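Local atomic coordinates of tryptophan halogenase superfamily (Brevundimonas sp. BAL3, PDB entry 6FRL), a protein that catalyses flavin-dependent halogenation, preferring bromination over chlorination, probably of aromatic substrates such as indoles. Residues 22-27 and 175-180; 79-84 and 282-287; 191-196 and 206-211; 271-276 and 289-294; 396-401 and 419-424. All coordinates share one frame; numbering follows the deposited sequence.

Contact 1 of 5, residues 22-27 and 175-180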
# COMPACT_ATOMS: atom_id res chain seq x y z
N ALA B 22 27.34 -2.30 -3.95
CA ALA B 22 26.49 -3.05 -3.02
C ALA B 22 27.15 -3.07 -1.67
O ALA B 22 26.49 -2.78 -0.67
CB ALA B 22 26.22 -4.45 -3.51
N GLY B 23 28.47 -3.36 -1.65
CA GLY B 23 29.21 -3.46 -0.39
C GLY B 23 29.34 -2.16 0.38
O GLY B 23 29.12 -2.12 1.60
N TRP B 24 29.69 -1.10 -0.32
CA TRP B 24 29.91 0.16 0.36
C TRP B 24 28.63 0.93 0.64
O TRP B 24 28.62 1.65 1.62
CB TRP B 24 30.97 1.01 -0.35
CG TRP B 24 32.32 0.43 -0.16
CD1 TRP B 24 33.09 -0.14 -1.12
CD2 TRP B 24 33.04 0.31 1.06
NE1 TRP B 24 34.28 -0.60 -0.59
CE2 TRP B 24 34.27 -0.33 0.75
CE3 TRP B 24 32.78 0.67 2.37
CZ2 TRP B 24 35.24 -0.60 1.72
CZ3 TRP B 24 33.75 0.40 3.35
CH2 TRP B 24 34.96 -0.24 3.01
N MET B 25 27.57 0.76 -0.17
CA MET B 25 26.24 1.28 0.24
C MET B 25 25.78 0.60 1.54
O MET B 25 25.34 1.28 2.47
CB MET B 25 25.16 1.12 -0.84
CG MET B 25 25.26 2.13 -1.98
SD MET B 25 24.22 1.67 -3.37
CE MET B 25 22.56 2.03 -2.73
N THR B 26 25.88 -0.73 1.60
CA THR B 26 25.53 -1.47 2.82
C THR B 26 26.35 -0.99 4.07
O THR B 26 25.78 -0.68 5.12
CB THR B 26 25.71 -2.99 2.58
OG1 THR B 26 24.90 -3.40 1.47
CG2 THR B 26 25.29 -3.77 3.81
N ALA B 27 27.67 -0.90 3.93
CA ALA B 27 28.55 -0.44 5.01
C ALA B 27 28.17 0.94 5.50
O ALA B 27 28.05 1.16 6.72
CB ALA B 27 30.01 -0.46 4.57
N HIS B 175 33.21 7.40 -2.50
CA HIS B 175 32.64 8.37 -1.57
C HIS B 175 32.00 7.70 -0.32
O HIS B 175 32.24 8.09 0.84
CB HIS B 175 31.63 9.23 -2.35
CG HIS B 175 31.19 10.48 -1.65
ND1 HIS B 175 31.90 11.65 -1.72
CD2 HIS B 175 30.06 10.75 -0.95
CE1 HIS B 175 31.24 12.60 -1.07
NE2 HIS B 175 30.12 12.08 -0.59
N LEU B 176 31.25 6.63 -0.53
CA LEU B 176 30.62 5.92 0.58
C LEU B 176 31.62 5.17 1.44
O LEU B 176 31.43 5.11 2.67
CB LEU B 176 29.53 4.97 0.08
CG LEU B 176 28.41 5.70 -0.69
CD1 LEU B 176 27.48 4.69 -1.39
CD2 LEU B 176 27.65 6.66 0.20
N ARG B 177 32.66 4.62 0.82
CA ARG B 177 33.80 4.00 1.56
C ARG B 177 34.46 4.96 2.55
O ARG B 177 34.69 4.61 3.71
CB ARG B 177 34.87 3.48 0.61
CG ARG B 177 36.16 3.09 1.31
CD ARG B 177 37.20 2.48 0.39
NE ARG B 177 38.49 2.43 1.08
CZ ARG B 177 39.66 2.10 0.52
NH1 ARG B 177 39.75 1.81 -0.78
NH2 ARG B 177 40.77 2.06 1.26
N ALA B 178 34.77 6.17 2.10
CA ALA B 178 35.35 7.18 2.99
C ALA B 178 34.36 7.54 4.10
O ALA B 178 34.77 7.70 5.25
CB ALA B 178 35.77 8.40 2.20
N TYR B 179 33.06 7.63 3.77
CA TYR B 179 32.02 7.83 4.80
C TYR B 179 31.96 6.70 5.81
O TYR B 179 31.81 6.95 7.01
CB TYR B 179 30.63 7.98 4.14
CG TYR B 179 29.47 8.21 5.09
CD1 TYR B 179 28.81 7.14 5.70
CD2 TYR B 179 29.01 9.50 5.34
CE1 TYR B 179 27.74 7.35 6.57
CE2 TYR B 179 27.95 9.73 6.21
CZ TYR B 179 27.30 8.65 6.82
OH TYR B 179 26.23 8.88 7.65
N ALA B 180 32.03 5.47 5.34
CA ALA B 180 31.88 4.32 6.22
C ALA B 180 33.09 4.17 7.17
O ALA B 180 32.89 3.93 8.39
CB ALA B 180 31.65 3.06 5.41
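Arg177 lays the aliphatic part of its side chain over one face of the Trp24 indole. CB sits above the middle of the ring system, 3.7 Å from Trp24 CD2. CG, anti to the backbone N (chi1 169°), continues over the benzo ring in a CH-pi contact, 3.8 Å from the centroid of the six-membered ring and only 10° off its normal. CD then passes 3.9 Å from Trp24 CZ2, and the extended chain carries NE past the indole to a salt bridge with Glu181. The guanidinium and indole planes lie 15° apart. At the ring edge, Ala180 CB meets Trp24 CZ3 at 4.0 Å, while Trp24 NE1 is hydrogen-bonded to Glu45. Leu176 CD1 touches Met25 CG at 3.4 Å, and the methyl groups of Ala27 and Ala180 meet one turn on. A leucine in place of Trp24 would probably leave the Arg177 methylenes without their flat support and Glu45 without the indole N-H. The contact is therefore apolar between the segments, joining the helix of what is probably a Rossmann-type GxGxxG dinucleotide-binding motif to helix 169-182, with the polar ends of Trp24 and Arg177 satisfied by acidic residues outside it.

Contact 2 of 5, residues 79-84 and 282-287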
# COMPACT_ATOMS: atom_id res chain seq x y z
N ALA B 79 31.26 14.94 -6.55
CA ALA B 79 32.24 13.87 -6.32
C ALA B 79 32.07 12.71 -7.31
O ALA B 79 33.01 11.94 -7.52
CB ALA B 79 32.18 13.38 -4.87
N THR B 80 30.88 12.58 -7.92
CA THR B 80 30.59 11.43 -8.78
C THR B 80 30.45 11.77 -10.29
O THR B 80 29.98 10.90 -11.07
CB THR B 80 29.34 10.70 -8.27
OG1 THR B 80 28.21 11.60 -8.21
CG2 THR B 80 29.60 10.09 -6.90
N GLN B 81 30.89 12.98 -10.70
CA GLN B 81 30.80 13.43 -12.09
C GLN B 81 29.35 13.39 -12.61
O GLN B 81 29.09 13.25 -13.80
CB GLN B 81 31.74 12.61 -13.03
CG GLN B 81 33.24 12.85 -12.84
CD GLN B 81 33.67 14.30 -13.14
OE1 GLN B 81 34.18 14.98 -12.26
NE2 GLN B 81 33.44 14.77 -14.37
N ALA B 82 28.41 13.57 -11.69
CA ALA B 82 27.00 13.32 -11.95
C ALA B 82 26.33 14.44 -12.70
O ALA B 82 26.79 15.59 -12.67
CB ALA B 82 26.25 13.14 -10.64
N THR B 83 25.22 14.08 -13.34
CA THR B 83 24.27 15.04 -13.92
C THR B 83 22.84 14.68 -13.47
O THR B 83 22.60 13.59 -12.93
CB THR B 83 24.30 15.00 -15.46
OG1 THR B 83 23.80 13.73 -15.91
CG2 THR B 83 25.71 15.18 -15.99
N CYS B 84 21.92 15.58 -13.73
CA CYS B 84 20.51 15.39 -13.39
C CYS B 84 19.81 14.39 -14.32
O CYS B 84 20.12 14.32 -15.52
CB CYS B 84 19.76 16.72 -13.47
SG CYS B 84 20.49 18.02 -12.47
N PRO B 282 24.44 9.99 -19.64
CA PRO B 282 25.37 11.09 -19.69
C PRO B 282 25.92 11.49 -18.32
O PRO B 282 25.15 11.76 -17.39
CB PRO B 282 24.52 12.22 -20.26
CG PRO B 282 23.11 11.89 -19.90
CD PRO B 282 23.02 10.42 -19.67
N LEU B 283 27.26 11.50 -18.19
CA LEU B 283 27.95 12.17 -17.09
C LEU B 283 28.40 13.54 -17.56
O LEU B 283 28.16 13.90 -18.72
CB LEU B 283 29.14 11.32 -16.58
CG LEU B 283 28.78 9.88 -16.17
CD1 LEU B 283 29.98 9.12 -15.63
CD2 LEU B 283 27.65 9.84 -15.15
N ARG B 284 29.02 14.32 -16.67
CA ARG B 284 29.43 15.71 -17.00
C ARG B 284 30.37 15.87 -18.18
O ARG B 284 30.13 16.76 -19.01
CB ARG B 284 30.01 16.46 -15.78
CG ARG B 284 28.93 17.11 -14.93
CD ARG B 284 29.44 18.28 -14.10
NE ARG B 284 30.49 17.89 -13.16
CZ ARG B 284 30.31 17.15 -12.05
NH1 ARG B 284 29.10 16.68 -11.68
NH2 ARG B 284 31.38 16.87 -11.28
N HIS B 285 31.41 15.04 -18.26
CA HIS B 285 32.38 15.05 -19.40
C HIS B 285 32.53 13.67 -20.10
O HIS B 285 33.31 13.52 -21.03
CB HIS B 285 33.78 15.54 -18.94
CG HIS B 285 33.77 16.79 -18.10
ND1 HIS B 285 33.39 18.02 -18.60
CD2 HIS B 285 34.12 16.99 -16.81
CE1 HIS B 285 33.49 18.93 -17.64
NE2 HIS B 285 33.93 18.33 -16.54
N ARG B 286 31.76 12.69 -19.66
CA ARG B 286 31.87 11.31 -20.15
C ARG B 286 30.47 10.71 -20.22
O ARG B 286 29.51 11.30 -19.72
CB ARG B 286 32.75 10.47 -19.22
CG ARG B 286 34.25 10.79 -19.27
CD ARG B 286 34.98 10.44 -17.95
NE ARG B 286 34.46 9.22 -17.29
CZ ARG B 286 34.06 9.10 -16.01
NH1 ARG B 286 34.11 10.11 -15.13
NH2 ARG B 286 33.60 7.92 -15.61
N ALA B 287 30.34 9.56 -20.86
CA ALA B 287 29.05 8.88 -20.86
C ALA B 287 29.20 7.37 -20.84
O ALA B 287 30.17 6.83 -21.37
CB ALA B 287 28.22 9.34 -22.04
O HOH W 1 32.52 13.38 -16.36
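Three hydrogen bonds tie Gln81, Ala82 and Thr83 to residues 282-284. Arg284 N donates to Gln81 O at 3.1 Å with a nearly straight N-H (165°). Thr83 OG1 donates to Pro282 O at 2.8 Å, its hydroxyl placed between the backbone N and the carbonyl carbon (chi1 67°), and it also bonds His166. The third is weak: Arg284 NH1 lies 2.7 Å from Ala82 O, which sits at the guanidinium edge. The same side chain is also held from outside, by a salt bridge to Asp505 and by the carbonyls of Met77 and Arg78. A water bridges the segments, accepting from Gln81 NE2 at 2.6 Å and from His285 N at 2.8 Å. Here the turn of the hairpin of strands 276-282 and 286-293 packs on the loop between helix 73-79 and strand 83-85, joining the large sheet to the small three-stranded one. In packing, Thr83 CG2 rests 3.5 Å from Leu283 C, and Leu283 CB approaches Gln81 O. The Gln81 amide comes within 3.4 Å of His285 CD2 through NE2, their planes 29° apart. Gln81 CG lies 3.7 Å from NH1 of Arg286, at the edge of a guanidinium that forms a salt bridge with Asp168.

Contact 3 of 5, residues 191-196 and 206-211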
# COMPACT_ATOMS: atom_id res chain seq x y z
N ARG B 191 42.14 -11.52 -0.94
CA ARG B 191 41.35 -12.59 -1.57
C ARG B 191 40.89 -13.61 -0.53
O ARG B 191 41.58 -13.83 0.46
CB ARG B 191 42.17 -13.31 -2.65
CG ARG B 191 42.53 -12.48 -3.86
CD ARG B 191 43.18 -13.35 -4.93
NE ARG B 191 43.96 -12.53 -5.88
CZ ARG B 191 44.37 -12.91 -7.10
NH1 ARG B 191 44.09 -14.12 -7.59
NH2 ARG B 191 45.08 -12.05 -7.85
N ILE B 192 39.73 -14.22 -0.75
CA ILE B 192 39.16 -15.18 0.18
C ILE B 192 39.46 -16.55 -0.39
O ILE B 192 39.14 -16.79 -1.57
CB ILE B 192 37.63 -14.96 0.34
CG1 ILE B 192 37.35 -13.56 0.94
CG2 ILE B 192 36.99 -16.01 1.25
CD1 ILE B 192 36.00 -12.98 0.60
N ARG B 193 40.08 -17.43 0.41
CA ARG B 193 40.41 -18.80 -0.03
C ARG B 193 39.20 -19.73 0.13
O ARG B 193 38.93 -20.55 -0.75
CB ARG B 193 41.58 -19.38 0.79
CG ARG B 193 42.14 -20.73 0.31
CD ARG B 193 42.99 -21.39 1.40
NE ARG B 193 44.19 -20.61 1.77
CZ ARG B 193 44.77 -20.58 2.98
NH1 ARG B 193 44.29 -21.29 4.01
NH2 ARG B 193 45.85 -19.84 3.17
N SER B 194 38.51 -19.60 1.26
CA SER B 194 37.40 -20.46 1.64
C SER B 194 36.42 -19.83 2.64
O SER B 194 36.75 -18.92 3.41
CB SER B 194 37.94 -21.76 2.25
OG SER B 194 38.61 -21.54 3.48
N VAL B 195 35.21 -20.39 2.65
CA VAL B 195 34.18 -20.09 3.64
C VAL B 195 34.02 -21.29 4.56
O VAL B 195 33.82 -22.40 4.08
CB VAL B 195 32.83 -19.80 2.95
CG1 VAL B 195 31.81 -19.32 3.98
CG2 VAL B 195 33.01 -18.74 1.88
N GLU B 196 34.06 -21.06 5.87
CA GLU B 196 33.99 -22.08 6.88
C GLU B 196 32.63 -22.07 7.58
O GLU B 196 32.16 -21.01 8.04
CB GLU B 196 35.09 -21.88 7.96
CG GLU B 196 36.47 -21.45 7.46
CD GLU B 196 37.05 -22.32 6.37
OE1 GLU B 196 36.76 -23.54 6.38
OE2 GLU B 196 37.80 -21.81 5.51
N ALA B 206 33.20 -18.20 9.57
CA ALA B 206 34.29 -17.26 9.24
C ALA B 206 34.75 -17.38 7.82
O ALA B 206 34.50 -18.41 7.18
CB ALA B 206 35.47 -17.49 10.15
N LEU B 207 35.41 -16.34 7.33
CA LEU B 207 36.13 -16.40 6.06
C LEU B 207 37.59 -16.72 6.32
O LEU B 207 38.17 -16.21 7.27
CB LEU B 207 36.07 -15.06 5.32
CG LEU B 207 34.76 -14.36 5.11
CD1 LEU B 207 35.01 -13.05 4.39
CD2 LEU B 207 33.83 -15.22 4.29
N THR B 208 38.18 -17.55 5.46
CA THR B 208 39.61 -17.85 5.51
C THR B 208 40.27 -17.14 4.35
O THR B 208 39.95 -17.40 3.17
CB THR B 208 39.89 -19.38 5.48
OG1 THR B 208 39.44 -19.99 6.70
CG2 THR B 208 41.40 -19.68 5.28
N LEU B 209 41.21 -16.24 4.67
CA LEU B 209 41.89 -15.45 3.63
C LEU B 209 43.03 -16.25 2.99
O LEU B 209 43.40 -17.30 3.50
CB LEU B 209 42.42 -14.15 4.25
CG LEU B 209 41.42 -13.32 5.06
CD1 LEU B 209 42.01 -11.97 5.47
CD2 LEU B 209 40.13 -13.11 4.27
N ASP B 210 43.56 -15.75 1.86
CA ASP B 210 44.77 -16.31 1.20
C ASP B 210 45.97 -16.45 2.13
O ASP B 210 46.65 -17.45 2.08
CB ASP B 210 45.20 -15.47 -0.03
CG ASP B 210 44.72 -16.03 -1.36
OD1 ASP B 210 44.35 -17.22 -1.46
OD2 ASP B 210 44.74 -15.27 -2.34
N ASP B 211 46.21 -15.45 2.98
CA ASP B 211 47.28 -15.52 3.99
C ASP B 211 46.97 -16.39 5.24
O ASP B 211 47.83 -16.52 6.11
CB ASP B 211 47.81 -14.10 4.37
CG ASP B 211 46.81 -13.25 5.14
OD1 ASP B 211 45.95 -13.79 5.86
OD2 ASP B 211 46.91 -12.01 5.05
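A classic beta bulge interrupts the antiparallel hairpin of strands 192-197 and 204-209: Arg193 and Ser194 both face Thr208. Thr208 O accepts both backbone N-H groups, at 2.8 Å from Arg193 N and 3.2 Å from Ser194 N, each in the carbonyl plane. Beyond it, Thr208 N bonds Ser194 O and Glu196 N bonds Ala206 O. The bulge turns Arg193 toward the partner strand, and its NH2 ends 2.7 Å from Asp210 O, approaching from above the carbonyl plane, while Leu209 O lies over one face of the guanidinium. On the face bearing Ser194 and Thr208, the Glu196 side chain folds back at chi2 (-53°), so that CG lies 3.4 Å from Thr208 OG1; a hydrogen bond from that hydroxyl to Glu196 OE2 is doubtful. Replacing Glu196 by an alanine is likely to take this packing off the Thr208 hydroxyl and remove its possible acceptor. The other face is apolar: Ile192 CD1 meets Leu207 CD1 at 3.9 Å, and Val195 CG2 approaches Leu207 CD2 at 4.3 Å. Ile192 and Leu207 pack on Val17 and Val44, on parallel strands of the mixed sheet. The hairpin is thus amphipathic, hydrocarbon turned to the sheet and polar groups on its other side.

Contact 4 of 5, residues 271-276 and 289-294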
# COMPACT_ATOMS: atom_id res chain seq x y z
N THR B 271 17.40 3.42 -26.85
CA THR B 271 17.12 3.33 -28.28
C THR B 271 16.99 1.87 -28.72
O THR B 271 17.95 1.09 -28.64
CB THR B 271 18.22 4.02 -29.11
OG1 THR B 271 18.34 5.39 -28.71
CG2 THR B 271 17.92 3.96 -30.62
N ALA B 272 15.79 1.48 -29.18
CA ALA B 272 15.59 0.13 -29.70
C ALA B 272 16.36 -0.08 -31.00
O ALA B 272 16.34 0.79 -31.88
CB ALA B 272 14.11 -0.15 -29.92
N ARG B 273 17.02 -1.23 -31.12
CA ARG B 273 17.75 -1.64 -32.34
C ARG B 273 17.16 -2.96 -32.86
O ARG B 273 16.06 -3.34 -32.44
CB ARG B 273 19.28 -1.72 -32.07
CG ARG B 273 19.93 -0.47 -31.49
CD ARG B 273 19.90 0.69 -32.45
NE ARG B 273 20.77 1.78 -32.00
CZ ARG B 273 20.73 3.03 -32.47
NH1 ARG B 273 19.86 3.39 -33.43
NH2 ARG B 273 21.58 3.95 -32.01
N SER B 274 17.87 -3.64 -33.75
CA SER B 274 17.33 -4.83 -34.46
C SER B 274 17.00 -6.01 -33.57
O SER B 274 16.07 -6.76 -33.89
CB SER B 274 18.29 -5.30 -35.59
OG SER B 274 19.39 -6.06 -35.11
N ALA B 275 17.74 -6.20 -32.48
CA ALA B 275 17.53 -7.38 -31.62
C ALA B 275 17.87 -7.14 -30.16
O ALA B 275 18.48 -7.99 -29.50
CB ALA B 275 18.29 -8.60 -32.15
N GLY B 276 17.38 -6.00 -29.66
CA GLY B 276 17.66 -5.50 -28.31
C GLY B 276 17.66 -3.99 -28.30
O GLY B 276 16.96 -3.37 -29.11
N ASN B 289 27.73 3.94 -22.30
CA ASN B 289 27.04 3.45 -23.49
C ASN B 289 26.95 1.93 -23.40
O ASN B 289 27.80 1.30 -22.80
CB ASN B 289 27.79 3.77 -24.78
CG ASN B 289 28.19 5.21 -24.90
OD1 ASN B 289 27.60 5.97 -25.69
ND2 ASN B 289 29.21 5.61 -24.13
N GLY B 290 25.92 1.37 -24.03
CA GLY B 290 25.83 -0.09 -24.18
C GLY B 290 24.72 -0.59 -25.09
O GLY B 290 23.84 0.15 -25.49
N LEU B 291 24.80 -1.86 -25.44
CA LEU B 291 23.78 -2.55 -26.18
C LEU B 291 23.46 -3.82 -25.41
O LEU B 291 24.36 -4.62 -25.11
CB LEU B 291 24.25 -2.90 -27.60
CG LEU B 291 23.12 -3.31 -28.57
CD1 LEU B 291 22.60 -2.09 -29.32
CD2 LEU B 291 23.56 -4.40 -29.55
N VAL B 292 22.18 -3.98 -25.09
CA VAL B 292 21.61 -5.25 -24.57
C VAL B 292 20.96 -5.97 -25.75
O VAL B 292 20.23 -5.34 -26.50
CB VAL B 292 20.53 -4.96 -23.50
CG1 VAL B 292 19.79 -6.25 -23.09
CG2 VAL B 292 21.16 -4.24 -22.31
N PHE B 293 21.17 -7.28 -25.91
CA PHE B 293 20.67 -7.97 -27.11
C PHE B 293 20.56 -9.49 -26.96
O PHE B 293 21.07 -10.08 -26.01
CB PHE B 293 21.57 -7.63 -28.30
CG PHE B 293 22.97 -8.14 -28.16
CD1 PHE B 293 23.92 -7.42 -27.43
CD2 PHE B 293 23.34 -9.36 -28.72
CE1 PHE B 293 25.20 -7.91 -27.28
CE2 PHE B 293 24.62 -9.86 -28.58
CZ PHE B 293 25.56 -9.13 -27.87
N SER B 294 19.88 -10.11 -27.94
CA SER B 294 19.75 -11.60 -28.05
C SER B 294 20.85 -12.21 -28.94
O SER B 294 20.85 -11.98 -30.14
CB SER B 294 18.38 -11.99 -28.60
OG SER B 294 18.26 -13.40 -28.80
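Gly276 and Phe293 form an antiparallel non-hydrogen-bonded pair with CA atoms 4.1 Å apart, and one backbone bond beside them, Ser294 N to Ala275 O at 3.0 Å, runs nearly along the C=O axis. Gly276 CA also comes 3.1 Å from Val292 O in a CA-H...O contact. A side chain on Gly276 would run into Val292 O and Phe293 CA, and its backbone adopts phi 148° and psi -149°, angles open mainly to glycine. Ala275 O is approached as well by Phe293 CB, at 3.3 Å. Phe293 CG stands between its backbone N and carbonyl carbon (chi1 65°), which carries the ring away from residues 271-276 and onto Ala303 of helix 300-307. Elsewhere in the contact the side chains of Arg273 and Leu291 cross at about a right angle, with Arg273 CG 3.8 Å from Leu291 CD1. Arg273 bends at chi2, and its NH2 is hydrogen-bonded to Gln278. Ala275 and Ser294 both touch Phe411 of helix 410-417. Within 271-276 the chain reverses, Arg273 N bonding Gly276 O at 2.9 Å. This is the tight turn of a beta hairpin, strands 268-273 and 276-282, whose returning strand begins against 286-293 in the large mixed sheet.

Contact 5 of 5, residues 396-401 and 419-424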
# COMPACT_ATOMS: atom_id res chain seq x y z
N PHE B 396 7.17 -5.20 -15.00
CA PHE B 396 7.29 -3.88 -15.63
C PHE B 396 8.24 -3.92 -16.82
O PHE B 396 7.92 -3.36 -17.87
CB PHE B 396 7.72 -2.82 -14.60
CG PHE B 396 7.64 -1.40 -15.10
CD1 PHE B 396 6.42 -0.88 -15.55
CD2 PHE B 396 8.75 -0.56 -15.06
CE1 PHE B 396 6.34 0.45 -15.99
CE2 PHE B 396 8.66 0.76 -15.50
CZ PHE B 396 7.45 1.26 -15.97
N ILE B 397 9.40 -4.59 -16.66
CA ILE B 397 10.38 -4.71 -17.77
C ILE B 397 9.77 -5.48 -18.97
O ILE B 397 9.84 -5.03 -20.11
CB ILE B 397 11.72 -5.34 -17.30
CG1 ILE B 397 12.44 -4.33 -16.39
CG2 ILE B 397 12.60 -5.69 -18.50
CD1 ILE B 397 13.55 -4.90 -15.54
N ILE B 398 9.16 -6.63 -18.70
CA ILE B 398 8.49 -7.42 -19.72
C ILE B 398 7.52 -6.59 -20.59
O ILE B 398 7.56 -6.67 -21.84
CB ILE B 398 7.73 -8.60 -19.06
CG1 ILE B 398 8.73 -9.65 -18.58
CG2 ILE B 398 6.75 -9.24 -20.06
CD1 ILE B 398 8.15 -10.69 -17.67
N LEU B 399 6.67 -5.79 -19.94
CA LEU B 399 5.67 -4.96 -20.62
C LEU B 399 6.25 -4.16 -21.78
O LEU B 399 5.57 -4.03 -22.81
CB LEU B 399 4.96 -3.99 -19.64
CG LEU B 399 3.78 -3.21 -20.21
CD1 LEU B 399 2.64 -4.14 -20.61
CD2 LEU B 399 3.27 -2.16 -19.25
N HIS B 400 7.46 -3.62 -21.61
CA HIS B 400 8.10 -2.78 -22.62
C HIS B 400 8.29 -3.57 -23.95
O HIS B 400 8.06 -3.06 -25.07
CB HIS B 400 9.46 -2.27 -22.13
CG HIS B 400 9.42 -1.27 -21.00
ND1 HIS B 400 9.05 -1.61 -19.71
CD2 HIS B 400 9.82 0.03 -20.94
CE1 HIS B 400 9.19 -0.56 -18.92
NE2 HIS B 400 9.65 0.45 -19.64
N TYR B 401 8.70 -4.83 -23.82
CA TYR B 401 8.87 -5.69 -24.98
C TYR B 401 7.52 -6.15 -25.55
O TYR B 401 7.30 -6.13 -26.76
CB TYR B 401 9.69 -6.94 -24.61
CG TYR B 401 11.15 -6.70 -24.29
CD1 TYR B 401 12.08 -6.44 -25.31
CD2 TYR B 401 11.63 -6.78 -22.97
CE1 TYR B 401 13.42 -6.22 -25.01
CE2 TYR B 401 12.98 -6.57 -22.68
CZ TYR B 401 13.86 -6.29 -23.70
OH TYR B 401 15.20 -6.12 -23.46
N PRO B 419 4.42 -15.44 -24.56
CA PRO B 419 3.65 -15.47 -23.32
C PRO B 419 4.31 -14.66 -22.18
O PRO B 419 5.52 -14.44 -22.21
CB PRO B 419 3.53 -16.96 -22.99
CG PRO B 419 4.64 -17.61 -23.72
CD PRO B 419 5.08 -16.72 -24.85
N VAL B 420 3.50 -14.19 -21.23
CA VAL B 420 3.95 -13.33 -20.15
C VAL B 420 3.29 -13.81 -18.88
O VAL B 420 2.22 -14.42 -18.91
CB VAL B 420 3.63 -11.82 -20.41
CG1 VAL B 420 4.08 -11.37 -21.79
CG2 VAL B 420 2.16 -11.49 -20.25
N PRO B 421 3.91 -13.53 -17.73
CA PRO B 421 3.31 -13.99 -16.51
C PRO B 421 1.84 -13.57 -16.38
O PRO B 421 1.45 -12.51 -16.89
CB PRO B 421 4.17 -13.33 -15.42
CG PRO B 421 5.51 -13.17 -16.08
CD PRO B 421 5.18 -12.81 -17.50
N GLU B 422 1.04 -14.41 -15.72
CA GLU B 422 -0.36 -14.13 -15.39
C GLU B 422 -0.57 -12.81 -14.63
O GLU B 422 -1.57 -12.13 -14.84
CB GLU B 422 -0.99 -15.31 -14.61
CG GLU B 422 -2.16 -14.94 -13.68
CD GLU B 422 -3.21 -16.06 -13.50
OE1 GLU B 422 -2.82 -17.25 -13.39
OE2 GLU B 422 -4.42 -15.72 -13.49
N THR B 423 0.34 -12.48 -13.72
CA THR B 423 0.28 -11.18 -13.01
C THR B 423 0.23 -9.96 -13.97
O THR B 423 -0.53 -9.01 -13.73
CB THR B 423 1.49 -11.03 -12.06
OG1 THR B 423 2.65 -11.50 -12.73
CG2 THR B 423 1.29 -11.86 -10.81
N LEU B 424 1.01 -10.03 -15.05
CA LEU B 424 1.02 -9.02 -16.10
C LEU B 424 -0.18 -9.11 -17.06
O LEU B 424 -0.64 -8.06 -17.57
CB LEU B 424 2.31 -9.11 -16.91
CG LEU B 424 2.51 -8.03 -17.98
CD1 LEU B 424 2.44 -6.62 -17.36
CD2 LEU B 424 3.84 -8.25 -18.66
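Ile398 meets three residues of 419-424 through two branches. Its CG2, anti to the backbone N, touches Leu424 CD2 at 3.4 Å and Val420 CG1 at 3.8 Å. The other branch, extended along CG1 (chi2 167°), reaches end-on to the Pro421 side chain, bringing CD1 to 3.7 Å from Pro421 CD. Val420 and Ile398 slide past one another in opposite directions, whereas Leu424 comes in at a slant and spreads its two methyl groups over neighbouring residues: CD2 on Ile398, and CD1 at 4.1 Å from Leu399 CD1. All five residues are buried, and their side chains meet through hydrocarbon alone.

The next shell surrounds the backbones that carry them. Pro421 occupies the N-cap position of helix 422-434, right before the turn that carries Leu424. Thr423 OG1 bonds Asp395, one turn before Leu399 on the long helix, a polar link beside the apolar patch. His400 ND1 donates to Phe396 O at 2.8 Å, the acceptor lying in the imidazole plane, and NE2 bonds Glu351. Leu399 also packs on Trp450 and Ile453. The C-terminal end of helix 376-402 thus packs against both the start of helix 422-434 and helix 447-456, with Tyr401 directed to helix 410-417.

Overall arrangement
From the N terminus, helix 20-33 waits 148 residues for its partner, helix 169-182, in contact 1. Before that loop closes, residues 79-84 open contact 2, which ends only at 282-287, so the two cross; they also touch, His175 packing on Ala79. Contact 3 is a local hairpin wholly within the span of contact 2, beside the mixed, Rossmann-type sheet. Contact 4 crosses contact 2 in turn and shares strand 286-293 with it, the two lying toward opposite ends of that strand in the large mixed sheet. Contact 5 follows in series among the later helices, its nearest atoms about 5 Å from those of contact 4 and on the other side of the chain's centre from contacts 1 and 2.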